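Local coordinates for 462aa long hypothetical selenium-binding protein (Sulfolobus tokodaii, PDB 2ECE) that is of unknown function but belongs to the selenium-binding protein family, is built as a beta-propeller, and may bind selenium, at residues Lys296-Asn308 / Lys314-Ile326. Residues are numbered along the deposited sequence; the frame is centred on the assembly and turned at random.
Sequences KVIEIPAEPLEGN and KPFKAVPPLVTDI
Leu305 N stands above the carbonyl plane of Lys317, 45° out of it, yet its N-H points almost straight at the O of Lys317 (2.9 Å, 174°). Another peptide carbonyl, that of Glu303, takes Val319 N from above its plane (2.8 Å to the O), while Glu303 N returns a bond to Val319 O. Glu303 and Val319 thus form an antiparallel hydrogen-bonded pair, followed by the non-hydrogen-bonded pair Pro304–Ala318, where the chains meet through a CA-H...O contact from Pro304 CA to Lys317 O.

On the Val319 face, CD1 of Leu305 lies alongside Val319 CG2 at 3.9 Å, both side chains pointing the same way. At the end nearer the connecting loop, Lys317 bends at chi2 and chi3 (84°), laying CE 3.4 Å from the backbone O of Glu306; its NZ stops short of a salt bridge with the Glu306 carboxylate.

Beyond the two bridges, toward the start of segment 296-308, Ile300 and Pro321 slide past each other in opposite directions. Ile300 CG2, anti to the backbone N, meets Pro321 CB at 3.7 Å, and the Pro321 CG sits 3.5 Å from Ile300 O. CD1 of Ile300 reaches on to Val323 CG2, 4.0 Å away. A glycine in place of Pro321 would probably leave Ile300 CG2 without its packing partner and the backbone there freer to turn.

Pro321 also packs on Leu339 of strand 334-339 and on Ser280. In the propeller, strand 318-319 adds a short fifth strand beside 291-304, the fourth of its blade, before the chain runs into strand 326-328, which starts the next blade.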
ATOM      1  N   LYS A 296       2.575 -20.947   1.827  1.00 26.37           N
ATOM      2  CA  LYS A 296       1.524 -20.311   2.607  1.00 26.12           C
ATOM      3  C   LYS A 296       1.916 -20.424   4.075  1.00 26.49           C
ATOM      4  O   LYS A 296       2.152 -21.523   4.576  1.00 24.78           O
ATOM      5  CB  LYS A 296       0.177 -21.000   2.356  1.00 25.81           C
ATOM      6  CG  LYS A 296      -0.984 -20.383   3.124  1.00 27.83           C
ATOM      7  CD  LYS A 296      -2.347 -20.815   2.558  1.00 30.75           C
ATOM      8  CE  LYS A 296      -2.581 -22.318   2.655  1.00 33.78           C
ATOM      9  NZ  LYS A 296      -3.950 -22.686   2.176  1.00 35.29           N
ATOM     10  N   VAL A 297       1.992 -19.291   4.766  1.00 27.07           N
ATOM     11  CA  VAL A 297       2.382 -19.305   6.171  1.00 27.06           C
ATOM     12  C   VAL A 297       1.290 -18.852   7.133  1.00 28.04           C
ATOM     13  O   VAL A 297       1.382 -19.089   8.340  1.00 29.10           O
ATOM     14  CB  VAL A 297       3.652 -18.454   6.397  1.00 27.25           C
ATOM     15  CG1 VAL A 297       4.829 -19.104   5.680  1.00 26.39           C
ATOM     16  CG2 VAL A 297       3.440 -17.037   5.881  1.00 25.90           C
ATOM     17  N   ILE A 298       0.262 -18.199   6.603  1.00 26.83           N
ATOM     18  CA  ILE A 298      -0.860 -17.734   7.414  1.00 26.95           C
ATOM     19  C   ILE A 298      -2.151 -17.894   6.619  1.00 28.35           C
ATOM     20  O   ILE A 298      -2.205 -17.566   5.437  1.00 27.36           O
ATOM     21  CB  ILE A 298      -0.749 -16.236   7.786  1.00 25.82           C
ATOM     22  CG1 ILE A 298       0.480 -15.977   8.652  1.00 25.27           C
ATOM     23  CG2 ILE A 298      -2.001 -15.804   8.540  1.00 29.64           C
ATOM     24  CD1 ILE A 298       0.730 -14.496   8.909  1.00 22.35           C
ATOM     25  N   GLU A 299      -3.190 -18.401   7.272  1.00 29.35           N
ATOM     26  CA  GLU A 299      -4.478 -18.562   6.617  1.00 30.01           C
ATOM     27  C   GLU A 299      -5.538 -18.147   7.615  1.00 30.95           C
ATOM     28  O   GLU A 299      -5.563 -18.634   8.747  1.00 29.91           O
ATOM     29  CB  GLU A 299      -4.711 -20.012   6.177  1.00 32.07           C
ATOM     30  CG  GLU A 299      -5.975 -20.193   5.332  1.00 34.58           C
ATOM     31  CD  GLU A 299      -6.202 -21.628   4.883  1.00 38.07           C
ATOM     32  OE1 GLU A 299      -5.254 -22.257   4.369  1.00 39.93           O
ATOM     33  OE2 GLU A 299      -7.336 -22.128   5.033  1.00 40.88           O
ATOM     34  N   ILE A 300      -6.399 -17.227   7.198  1.00 30.43           N
ATOM     35  CA  ILE A 300      -7.463 -16.737   8.056  1.00 30.79           C
ATOM     36  C   ILE A 300      -8.800 -17.100   7.428  1.00 31.66           C
ATOM     37  O   ILE A 300      -9.083 -16.724   6.293  1.00 31.23           O
ATOM     38  CB  ILE A 300      -7.370 -15.204   8.233  1.00 30.77           C
ATOM     39  CG1 ILE A 300      -6.019 -14.842   8.861  1.00 30.00           C
ATOM     40  CG2 ILE A 300      -8.519 -14.709   9.107  1.00 31.50           C
ATOM     41  CD1 ILE A 300      -5.764 -13.356   8.958  1.00 30.71           C
ATOM     42  N   PRO A 301      -9.638 -17.856   8.159  1.00 32.09           N
ATOM     43  CA  PRO A 301     -10.951 -18.267   7.656  1.00 31.32           C
ATOM     44  C   PRO A 301     -12.025 -17.186   7.762  1.00 30.71           C
ATOM     45  O   PRO A 301     -11.905 -16.236   8.542  1.00 30.16           O
ATOM     46  CB  PRO A 301     -11.275 -19.482   8.519  1.00 32.08           C
ATOM     47  CG  PRO A 301     -10.713 -19.069   9.846  1.00 33.06           C
ATOM     48  CD  PRO A 301      -9.349 -18.508   9.450  1.00 31.98           C
ATOM     49  N   ALA A 302     -13.075 -17.337   6.962  1.00 30.75           N
ATOM     50  CA  ALA A 302     -14.184 -16.397   6.983  1.00 31.55           C
ATOM     51  C   ALA A 302     -14.985 -16.651   8.262  1.00 33.21           C
ATOM     52  O   ALA A 302     -14.920 -17.743   8.831  1.00 32.76           O
ATOM     53  CB  ALA A 302     -15.064 -16.603   5.755  1.00 30.13           C
ATOM     54  N   GLU A 303     -15.726 -15.644   8.718  1.00 34.13           N
ATOM     55  CA  GLU A 303     -16.535 -15.780   9.926  1.00 36.20           C
ATOM     56  C   GLU A 303     -18.020 -15.874   9.594  1.00 37.64           C
ATOM     57  O   GLU A 303     -18.603 -14.937   9.049  1.00 36.89           O
ATOM     58  CB  GLU A 303     -16.319 -14.589  10.865  1.00 36.35           C
ATOM     59  CG  GLU A 303     -15.034 -14.622  11.679  1.00 38.55           C
ATOM     60  CD  GLU A 303     -15.064 -15.653  12.795  1.00 39.35           C
ATOM     61  OE1 GLU A 303     -16.138 -16.246  13.035  1.00 38.89           O
ATOM     62  OE2 GLU A 303     -14.013 -15.864  13.441  1.00 39.92           O
ATOM     63  N   PRO A 304     -18.650 -17.018   9.901  1.00 39.78           N
ATOM     64  CA  PRO A 304     -20.082 -17.146   9.607  1.00 40.57           C
ATOM     65  C   PRO A 304     -20.911 -16.065  10.315  1.00 41.86           C
ATOM     66  O   PRO A 304     -20.637 -15.701  11.462  1.00 41.47           O
ATOM     67  CB  PRO A 304     -20.410 -18.574  10.069  1.00 40.77           C
ATOM     68  CG  PRO A 304     -19.250 -18.949  10.993  1.00 41.38           C
ATOM     69  CD  PRO A 304     -18.076 -18.306  10.320  1.00 40.19           C
ATOM     70  N   LEU A 305     -21.907 -15.542   9.607  1.00 43.43           N
ATOM     71  CA  LEU A 305     -22.781 -14.491  10.122  1.00 46.36           C
ATOM     72  C   LEU A 305     -24.031 -14.541   9.246  1.00 48.62           C
ATOM     73  O   LEU A 305     -23.915 -14.548   8.020  1.00 49.39           O
ATOM     74  CB  LEU A 305     -22.106 -13.127   9.951  1.00 45.85           C
ATOM     75  CG  LEU A 305     -22.031 -12.098  11.084  1.00 46.69           C
ATOM     76  CD1 LEU A 305     -22.097 -10.702  10.461  1.00 46.48           C
ATOM     77  CD2 LEU A 305     -23.165 -12.283  12.071  1.00 46.42           C
ATOM     78  N   GLU A 306     -25.221 -14.566   9.841  1.00 51.30           N
ATOM     79  CA  GLU A 306     -26.433 -14.634   9.022  1.00 53.82           C
ATOM     80  C   GLU A 306     -27.074 -13.309   8.610  1.00 53.81           C
ATOM     81  O   GLU A 306     -27.523 -13.176   7.472  1.00 54.58           O
ATOM     82  CB  GLU A 306     -27.490 -15.530   9.682  1.00 56.19           C
ATOM     83  CG  GLU A 306     -27.860 -15.191  11.116  1.00 59.27           C
ATOM     84  CD  GLU A 306     -28.910 -16.147  11.660  1.00 62.01           C
ATOM     85  OE1 GLU A 306     -28.771 -17.367  11.416  1.00 63.16           O
ATOM     86  OE2 GLU A 306     -29.864 -15.688  12.329  1.00 63.02           O
ATOM     87  N   GLY A 307     -27.119 -12.331   9.510  1.00 53.85           N
ATOM     88  CA  GLY A 307     -27.734 -11.059   9.160  1.00 53.05           C
ATOM     89  C   GLY A 307     -26.786  -9.877   9.043  1.00 53.01           C
ATOM     90  O   GLY A 307     -25.577 -10.016   9.225  1.00 53.45           O
ATOM     91  N   ASN A 308     -27.343  -8.708   8.732  1.00 52.70           N
ATOM     92  CA  ASN A 308     -26.568  -7.475   8.593  1.00 51.93           C
ATOM     93  C   ASN A 308     -25.423  -7.571   7.587  1.00 50.79           C
ATOM     94  O   ASN A 308     -24.392  -6.915   7.743  1.00 51.24           O
ATOM     95  CB  ASN A 308     -26.011  -7.039   9.954  1.00 53.41           C
ATOM     96  CG  ASN A 308     -27.079  -6.462  10.869  1.00 55.19           C
ATOM     97  OD1 ASN A 308     -28.202  -6.186  10.438  1.00 55.48           O
ATOM     98  ND2 ASN A 308     -26.728  -6.262  12.137  1.00 55.18           N
ATOM     99  N   LYS A 314     -24.496 -11.684   1.057  1.00 41.64           N
ATOM    100  CA  LYS A 314     -25.665 -12.428   1.528  1.00 43.42           C
ATOM    101  C   LYS A 314     -25.685 -13.935   1.213  1.00 44.21           C
ATOM    102  O   LYS A 314     -25.977 -14.751   2.090  1.00 44.59           O
ATOM    103  CB  LYS A 314     -26.956 -11.778   1.007  1.00 44.33           C
ATOM    104  CG  LYS A 314     -27.247 -10.401   1.599  1.00 45.85           C
ATOM    105  CD  LYS A 314     -28.617  -9.882   1.171  1.00 46.33           C
ATOM    106  CE  LYS A 314     -28.832  -8.431   1.596  1.00 46.80           C
ATOM    107  NZ  LYS A 314     -28.780  -8.250   3.075  1.00 46.59           N
ATOM    108  N   PRO A 315     -25.364 -14.326  -0.035  1.00 44.68           N
ATOM    109  CA  PRO A 315     -25.363 -15.741  -0.429  1.00 44.56           C
ATOM    110  C   PRO A 315     -24.474 -16.671   0.393  1.00 45.26           C
ATOM    111  O   PRO A 315     -24.810 -17.839   0.603  1.00 45.94           O
ATOM    112  CB  PRO A 315     -24.920 -15.687  -1.890  1.00 45.16           C
ATOM    113  CG  PRO A 315     -25.461 -14.370  -2.348  1.00 45.35           C
ATOM    114  CD  PRO A 315     -25.081 -13.471  -1.200  1.00 45.27           C
ATOM    115  N   PHE A 316     -23.349 -16.148   0.866  1.00 44.22           N
ATOM    116  CA  PHE A 316     -22.399 -16.948   1.627  1.00 43.51           C
ATOM    117  C   PHE A 316     -22.632 -17.003   3.141  1.00 43.75           C
ATOM    118  O   PHE A 316     -22.057 -17.852   3.825  1.00 43.62           O
ATOM    119  CB  PHE A 316     -20.976 -16.453   1.333  1.00 43.51           C
ATOM    120  CG  PHE A 316     -20.706 -16.226  -0.130  1.00 42.00           C
ATOM    121  CD1 PHE A 316     -20.983 -14.998  -0.726  1.00 41.68           C
ATOM    122  CD2 PHE A 316     -20.214 -17.255  -0.924  1.00 42.52           C
ATOM    123  CE1 PHE A 316     -20.777 -14.797  -2.093  1.00 41.50           C
ATOM    124  CE2 PHE A 316     -20.004 -17.066  -2.292  1.00 43.14           C
ATOM    125  CZ  PHE A 316     -20.288 -15.833  -2.878  1.00 42.46           C
ATOM    126  N   LYS A 317     -23.473 -16.112   3.659  1.00 42.81           N
ATOM    127  CA  LYS A 317     -23.763 -16.065   5.095  1.00 42.36           C
ATOM    128  C   LYS A 317     -22.477 -16.101   5.923  1.00 41.64           C
ATOM    129  O   LYS A 317     -22.424 -16.706   7.001  1.00 41.33           O
ATOM    130  CB  LYS A 317     -24.681 -17.228   5.505  1.00 43.69           C
ATOM    131  CG  LYS A 317     -25.957 -17.338   4.673  1.00 45.99           C
ATOM    132  CD  LYS A 317     -27.212 -17.534   5.527  1.00 49.55           C
ATOM    133  CE  LYS A 317     -27.762 -16.204   6.038  1.00 51.23           C
ATOM    134  NZ  LYS A 317     -29.061 -16.358   6.757  1.00 52.97           N
ATOM    135  N   ALA A 318     -21.441 -15.444   5.406  1.00 39.30           N
ATOM    136  CA  ALA A 318     -20.154 -15.376   6.083  1.00 36.57           C
ATOM    137  C   ALA A 318     -19.473 -14.054   5.743  1.00 34.66           C
ATOM    138  O   ALA A 318     -19.852 -13.374   4.790  1.00 33.65           O
ATOM    139  CB  ALA A 318     -19.273 -16.548   5.655  1.00 35.79           C
ATOM    140  N   VAL A 319     -18.477 -13.688   6.541  1.00 32.81           N
ATOM    141  CA  VAL A 319     -17.726 -12.458   6.316  1.00 31.58           C
ATOM    142  C   VAL A 319     -16.289 -12.868   6.034  1.00 30.31           C
ATOM    143  O   VAL A 319     -15.617 -13.440   6.895  1.00 32.00           O
ATOM    144  CB  VAL A 319     -17.743 -11.541   7.556  1.00 31.78           C
ATOM    145  CG1 VAL A 319     -16.979 -10.247   7.265  1.00 30.48           C
ATOM    146  CG2 VAL A 319     -19.182 -11.233   7.956  1.00 31.34           C
ATOM    147  N   PRO A 320     -15.801 -12.604   4.815  1.00 29.47           N
ATOM    148  CA  PRO A 320     -14.423 -12.987   4.513  1.00 27.84           C
ATOM    149  C   PRO A 320     -13.514 -12.031   5.269  1.00 26.14           C
ATOM    150  O   PRO A 320     -13.893 -10.884   5.523  1.00 25.77           O
ATOM    151  CB  PRO A 320     -14.330 -12.794   2.996  1.00 29.12           C
ATOM    152  CG  PRO A 320     -15.789 -12.803   2.537  1.00 29.41           C
ATOM    153  CD  PRO A 320     -16.454 -12.029   3.631  1.00 27.81           C
ATOM    154  N   PRO A 321     -12.321 -12.491   5.672  1.00 24.10           N
ATOM    155  CA  PRO A 321     -11.448 -11.569   6.393  1.00 23.17           C
ATOM    156  C   PRO A 321     -11.026 -10.421   5.481  1.00 21.66           C
ATOM    157  O   PRO A 321     -10.893  -9.285   5.931  1.00 21.19           O
ATOM    158  CB  PRO A 321     -10.274 -12.458   6.806  1.00 23.95           C
ATOM    159  CG  PRO A 321     -10.241 -13.494   5.716  1.00 24.66           C
ATOM    160  CD  PRO A 321     -11.704 -13.824   5.567  1.00 24.55           C
ATOM    161  N   LEU A 322     -10.854 -10.728   4.195  1.00 21.72           N
ATOM    162  CA  LEU A 322     -10.431  -9.747   3.195  1.00 21.45           C
ATOM    163  C   LEU A 322      -9.180  -9.007   3.643  1.00 21.37           C
ATOM    164  O   LEU A 322      -9.217  -7.803   3.913  1.00 20.93           O
ATOM    165  CB  LEU A 322     -11.542  -8.733   2.908  1.00 20.24           C
ATOM    166  CG  LEU A 322     -12.846  -9.261   2.302  1.00 19.79           C
ATOM    167  CD1 LEU A 322     -13.833  -8.106   2.138  1.00 18.96           C
ATOM    168  CD2 LEU A 322     -12.560  -9.925   0.962  1.00 18.16           C
ATOM    169  N   VAL A 323      -8.077  -9.739   3.742  1.00 21.29           N
ATOM    170  CA  VAL A 323      -6.805  -9.138   4.127  1.00 22.30           C
ATOM    171  C   VAL A 323      -6.318  -8.398   2.889  1.00 21.10           C
ATOM    172  O   VAL A 323      -5.893  -9.024   1.917  1.00 22.07           O
ATOM    173  CB  VAL A 323      -5.783 -10.219   4.536  1.00 21.26           C
ATOM    174  CG1 VAL A 323      -4.417  -9.583   4.794  1.00 22.31           C
ATOM    175  CG2 VAL A 323      -6.274 -10.935   5.805  1.00 21.32           C
ATOM    176  N   THR A 324      -6.393  -7.068   2.930  1.00 20.64           N
ATOM    177  CA  THR A 324      -6.001  -6.234   1.795  1.00 20.01           C
ATOM    178  C   THR A 324      -4.628  -5.556   1.875  1.00 19.95           C
ATOM    179  O   THR A 324      -4.077  -5.160   0.846  1.00 18.45           O
ATOM    180  CB  THR A 324      -7.054  -5.143   1.547  1.00 19.59           C
ATOM    181  OG1 THR A 324      -7.277  -4.417   2.760  1.00 19.39           O
ATOM    182  CG2 THR A 324      -8.367  -5.760   1.076  1.00 19.97           C
ATOM    183  N   ASP A 325      -4.084  -5.400   3.078  1.00 18.07           N
ATOM    184  CA  ASP A 325      -2.772  -4.782   3.225  1.00 18.79           C
ATOM    185  C   ASP A 325      -1.913  -5.478   4.280  1.00 20.42           C
ATOM    186  O   ASP A 325      -2.430  -6.085   5.224  1.00 19.88           O
ATOM    187  CB  ASP A 325      -2.905  -3.293   3.585  1.00 17.56           C
ATOM    188  CG  ASP A 325      -1.575  -2.546   3.482  1.00 18.95           C
ATOM    189  OD1 ASP A 325      -0.878  -2.738   2.471  1.00 17.82           O
ATOM    190  OD2 ASP A 325      -1.228  -1.761   4.392  1.00 20.07           O
ATOM    191  N   ILE A 326      -0.597  -5.399   4.094  1.00 18.51           N
ATOM    192  CA  ILE A 326       0.369  -5.968   5.032  1.00 19.35           C
ATOM    193  C   ILE A 326       1.542  -4.998   5.116  1.00 20.17           C
ATOM    194  O   ILE A 326       1.792  -4.228   4.180  1.00 18.84           O
ATOM    195  CB  ILE A 326       0.910  -7.353   4.579  1.00 18.70           C
ATOM    196  CG1 ILE A 326       1.468  -7.266   3.157  1.00 18.24           C
ATOM    197  CG2 ILE A 326      -0.180  -8.399   4.688  1.00 18.98           C
ATOM    198  CD1 ILE A 326       2.324  -8.461   2.754  1.00 16.39           C
TER